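Local coordinates for protein purine nucleoside phosphorylase (Caulobacter vibrioides, PDB 1XFJ) that probably acts as a purine nucleoside phosphorylase of the YfiH/LACC1 family, splitting nucleosides such as inosine with phosphate, and may also deaminate adenosine, at residues L152-P156 against A157-G161; F209-D212 against R213-T216. All coordinates share one frame; numbering follows the deposited sequence.

Interaction 1. Residues L152-P156 against A157-G161; sequences LGASP and ANITG
P156 O takes the backbone N-H of I159 over 3.0 Å, nearly straight at 166°, and a water within hydrogen-bonding distance of both P156 O and I159 O, 2.8 Å from the latter, can share its protons between them. The I159 N-H approaches from above the carbonyl plane, 54° out of it. One residue earlier the same pattern repeats, with N158 N reaching S155 O at 2.8 Å. Two successive bonds from residue i+3 back to residue i define the short 3-10 turn of P156-N158. At its start, S155 OG stands anti to the backbone N (chi1 170°), and a second water joins it to A157 N; that water accepts from A157 N at 2.9 Å, so this N-H at the beginning of the turn is also paired. The side chain of I159 turns back beneath the turn. Its CG1 comes within 3.4 Å of S155 O, and CD1 lies 4.3 Å from A154 CB, an apolar touch between two buried side chains that also meet M149 of helix 141-151. N158 directs its amide away from the turn, where ND2 donates to D121 OD1; the other carboxylate oxygen, OD2, takes the N-H of S155, so D121 ties both limbs of the turn to the end of strand 115-121. Upstream, G153 has a positive phi and closes helix 141-151 with a Schellman motif. Schellman end, 3-10 turn and strand 160-163 in succession form a helix-to-strand connection leading into the mixed six-stranded sheet of this alpha-beta-beta-alpha protein.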
# COMPACT_ATOMS: atom_id res chain seq x y z
N LEU A 152 -8.72 -16.53 -8.80
CA LEU A 152 -9.97 -15.97 -9.29
C LEU A 152 -10.04 -15.96 -10.81
O LEU A 152 -11.07 -15.62 -11.39
CB LEU A 152 -10.18 -14.56 -8.75
CG LEU A 152 -10.30 -14.43 -7.23
CD1 LEU A 152 -10.67 -12.99 -6.87
CD2 LEU A 152 -11.36 -15.38 -6.69
N GLY A 153 -8.93 -16.31 -11.46
CA GLY A 153 -8.91 -16.35 -12.91
C GLY A 153 -7.87 -15.49 -13.61
O GLY A 153 -7.78 -15.51 -14.83
N ALA A 154 -7.09 -14.73 -12.84
CA ALA A 154 -6.07 -13.86 -13.44
C ALA A 154 -4.90 -14.64 -14.03
O ALA A 154 -4.74 -15.84 -13.79
CB ALA A 154 -5.55 -12.86 -12.40
N SER A 155 -4.09 -13.94 -14.83
CA SER A 155 -2.90 -14.51 -15.45
C SER A 155 -1.73 -13.60 -15.12
O SER A 155 -1.76 -12.42 -15.46
CB SER A 155 -3.07 -14.58 -16.97
OG SER A 155 -1.83 -14.92 -17.58
N PRO A 156 -0.69 -14.14 -14.46
CA PRO A 156 0.47 -13.31 -14.11
C PRO A 156 0.94 -12.42 -15.25
O PRO A 156 1.08 -11.21 -15.09
CB PRO A 156 1.52 -14.35 -13.72
CG PRO A 156 0.69 -15.44 -13.10
CD PRO A 156 -0.49 -15.54 -14.06
N ALA A 157 1.18 -13.02 -16.41
CA ALA A 157 1.67 -12.29 -17.57
C ALA A 157 0.75 -11.18 -18.09
O ALA A 157 1.12 -10.46 -19.02
CB ALA A 157 1.98 -13.27 -18.70
N ASN A 158 -0.43 -11.03 -17.51
CA ASN A 158 -1.35 -9.99 -17.96
C ASN A 158 -1.66 -9.00 -16.85
O ASN A 158 -2.52 -8.13 -16.99
CB ASN A 158 -2.65 -10.60 -18.47
CG ASN A 158 -3.31 -9.75 -19.53
OD1 ASN A 158 -2.76 -9.55 -20.61
ND2 ASN A 158 -4.49 -9.22 -19.22
N ILE A 159 -0.94 -9.12 -15.73
CA ILE A 159 -1.16 -8.23 -14.59
C ILE A 159 -0.28 -6.99 -14.60
O ILE A 159 0.89 -7.04 -14.98
CB ILE A 159 -0.91 -8.99 -13.25
CG1 ILE A 159 -2.00 -10.04 -13.04
CG2 ILE A 159 -0.87 -8.00 -12.09
CD1 ILE A 159 -1.71 -10.98 -11.88
N THR A 160 -0.87 -5.86 -14.20
CA THR A 160 -0.13 -4.61 -14.09
C THR A 160 -0.08 -4.33 -12.59
O THR A 160 -1.09 -4.47 -11.89
CB THR A 160 -0.85 -3.44 -14.80
OG1 THR A 160 -0.80 -3.64 -16.22
CG2 THR A 160 -0.19 -2.11 -14.47
N GLY A 161 1.10 -3.98 -12.09
CA GLY A 161 1.26 -3.70 -10.68
C GLY A 161 2.03 -2.41 -10.45
O GLY A 161 3.09 -2.20 -11.03
O HOH W 1 0.85 -15.80 -17.14
O HOH W 2 2.43 -8.94 -16.42

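Interaction 2. Residues F209-D212 against R213-T216; sequences FVLD and RLAT
F209 meets R213 one turn further along the helix, its ring lying under the aliphatic part of the arginine. R213 CG sits over one face, 4.2 Å from the ring centroid and 27° off the normal, a CH-pi contact, while R213 CD passes 3.8 Å from F209 CZ. Bends at chi2 and chi3 fold the arginine chain over the ring, and ring and guanidinium planes end only 15° apart. Next, V210 accepts the backbone N-H of L214 through its O at 3.0 Å; the matching bonds R213 N to F209 O and A215 N to L211 O show the regular i to i+4 pattern of an alpha-helix. This is an amphipathic helix laid on the six-stranded sheet: V210, L211 and L214 all touch V163 of strand 160-163. L211 adds a methyl contact on this side, CD2 to L214 CD1 at 4.2 Å. D212 works on the other flank. Its OD2 takes R213 NH2 at 2.9 Å on the syn side, in a salt bridge to which NE adds a weak bond, whereas OD1 pairs with R191, so the carboxylate is shared by two arginines, which would favour its charged form. The carbonyl O of D212 is doubly used as well: T216 N and T216 OG1 each donate to it over 2.9 Å, from opposite faces of its plane.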
# COMPACT_ATOMS: atom_id res chain seq x y z
N PHE A 209 12.86 -2.97 -4.18
CA PHE A 209 12.75 -4.36 -3.75
C PHE A 209 11.36 -4.89 -4.09
O PHE A 209 11.21 -6.02 -4.55
CB PHE A 209 12.98 -4.50 -2.25
CG PHE A 209 12.88 -5.92 -1.77
CD1 PHE A 209 13.86 -6.85 -2.11
CD2 PHE A 209 11.78 -6.34 -1.03
CE1 PHE A 209 13.74 -8.18 -1.71
CE2 PHE A 209 11.66 -7.67 -0.63
CZ PHE A 209 12.64 -8.59 -0.97
N VAL A 210 10.34 -4.07 -3.86
CA VAL A 210 8.97 -4.47 -4.15
C VAL A 210 8.77 -4.67 -5.66
O VAL A 210 8.05 -5.57 -6.08
CB VAL A 210 7.96 -3.43 -3.63
CG1 VAL A 210 6.55 -3.81 -4.03
CG2 VAL A 210 8.07 -3.34 -2.11
N LEU A 211 9.41 -3.82 -6.46
CA LEU A 211 9.31 -3.95 -7.92
C LEU A 211 9.95 -5.28 -8.33
O LEU A 211 9.49 -5.94 -9.26
CB LEU A 211 10.00 -2.78 -8.62
CG LEU A 211 9.22 -1.46 -8.61
CD1 LEU A 211 10.11 -0.33 -9.12
CD2 LEU A 211 7.97 -1.58 -9.48
N ASP A 212 11.00 -5.67 -7.61
CA ASP A 212 11.69 -6.93 -7.89
C ASP A 212 10.75 -8.09 -7.55
O ASP A 212 10.73 -9.10 -8.26
CB ASP A 212 12.97 -7.04 -7.05
CG ASP A 212 13.61 -8.42 -7.15
OD1 ASP A 212 14.19 -8.74 -8.20
OD2 ASP A 212 13.52 -9.18 -6.16
N ARG A 213 9.99 -7.95 -6.48
CA ARG A 213 9.06 -9.00 -6.08
C ARG A 213 7.96 -9.15 -7.13
O ARG A 213 7.55 -10.26 -7.46
CB ARG A 213 8.43 -8.68 -4.71
CG ARG A 213 9.40 -8.70 -3.54
CD ARG A 213 10.01 -10.08 -3.31
NE ARG A 213 11.08 -10.39 -4.25
CZ ARG A 213 11.66 -11.58 -4.35
NH1 ARG A 213 11.28 -12.57 -3.56
NH2 ARG A 213 12.63 -11.78 -5.23
N LEU A 214 7.50 -8.02 -7.66
CA LEU A 214 6.47 -8.04 -8.70
C LEU A 214 7.02 -8.77 -9.92
O LEU A 214 6.36 -9.64 -10.49
CB LEU A 214 6.08 -6.61 -9.08
CG LEU A 214 5.16 -5.92 -8.08
CD1 LEU A 214 5.13 -4.42 -8.33
CD2 LEU A 214 3.76 -6.52 -8.21
N ALA A 215 8.23 -8.41 -10.32
CA ALA A 215 8.89 -9.02 -11.47
C ALA A 215 9.04 -10.52 -11.26
O ALA A 215 8.81 -11.31 -12.19
CB ALA A 215 10.25 -8.39 -11.69
N THR A 216 9.44 -10.92 -10.06
CA THR A 216 9.63 -12.33 -9.76
C THR A 216 8.29 -13.07 -9.76
O THR A 216 8.24 -14.28 -10.01
CB THR A 216 10.33 -12.52 -8.40
OG1 THR A 216 11.61 -11.86 -8.44
CG2 THR A 216 10.56 -14.00 -8.10

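In the fold
The two contacts come in series along the chain, interaction 1 closing at G161 before interaction 2 opens at F209, and their centres lie about 15 Å apart. They share the six-stranded mixed sheet: 157-161 runs into strand 160-163, and helix 206-216, which carries interaction 2, packs on that strand and on strands 115-121 and 221-224. The two meet directly where L214 CD1 comes within 4.0 Å of G161 O. L119 of strand 115-121 is touched by I159 from interaction 1 and by L214 from interaction 2. Thus the connection from helix 141-151 and the later helix 206-216 pack against common strands of one sheet.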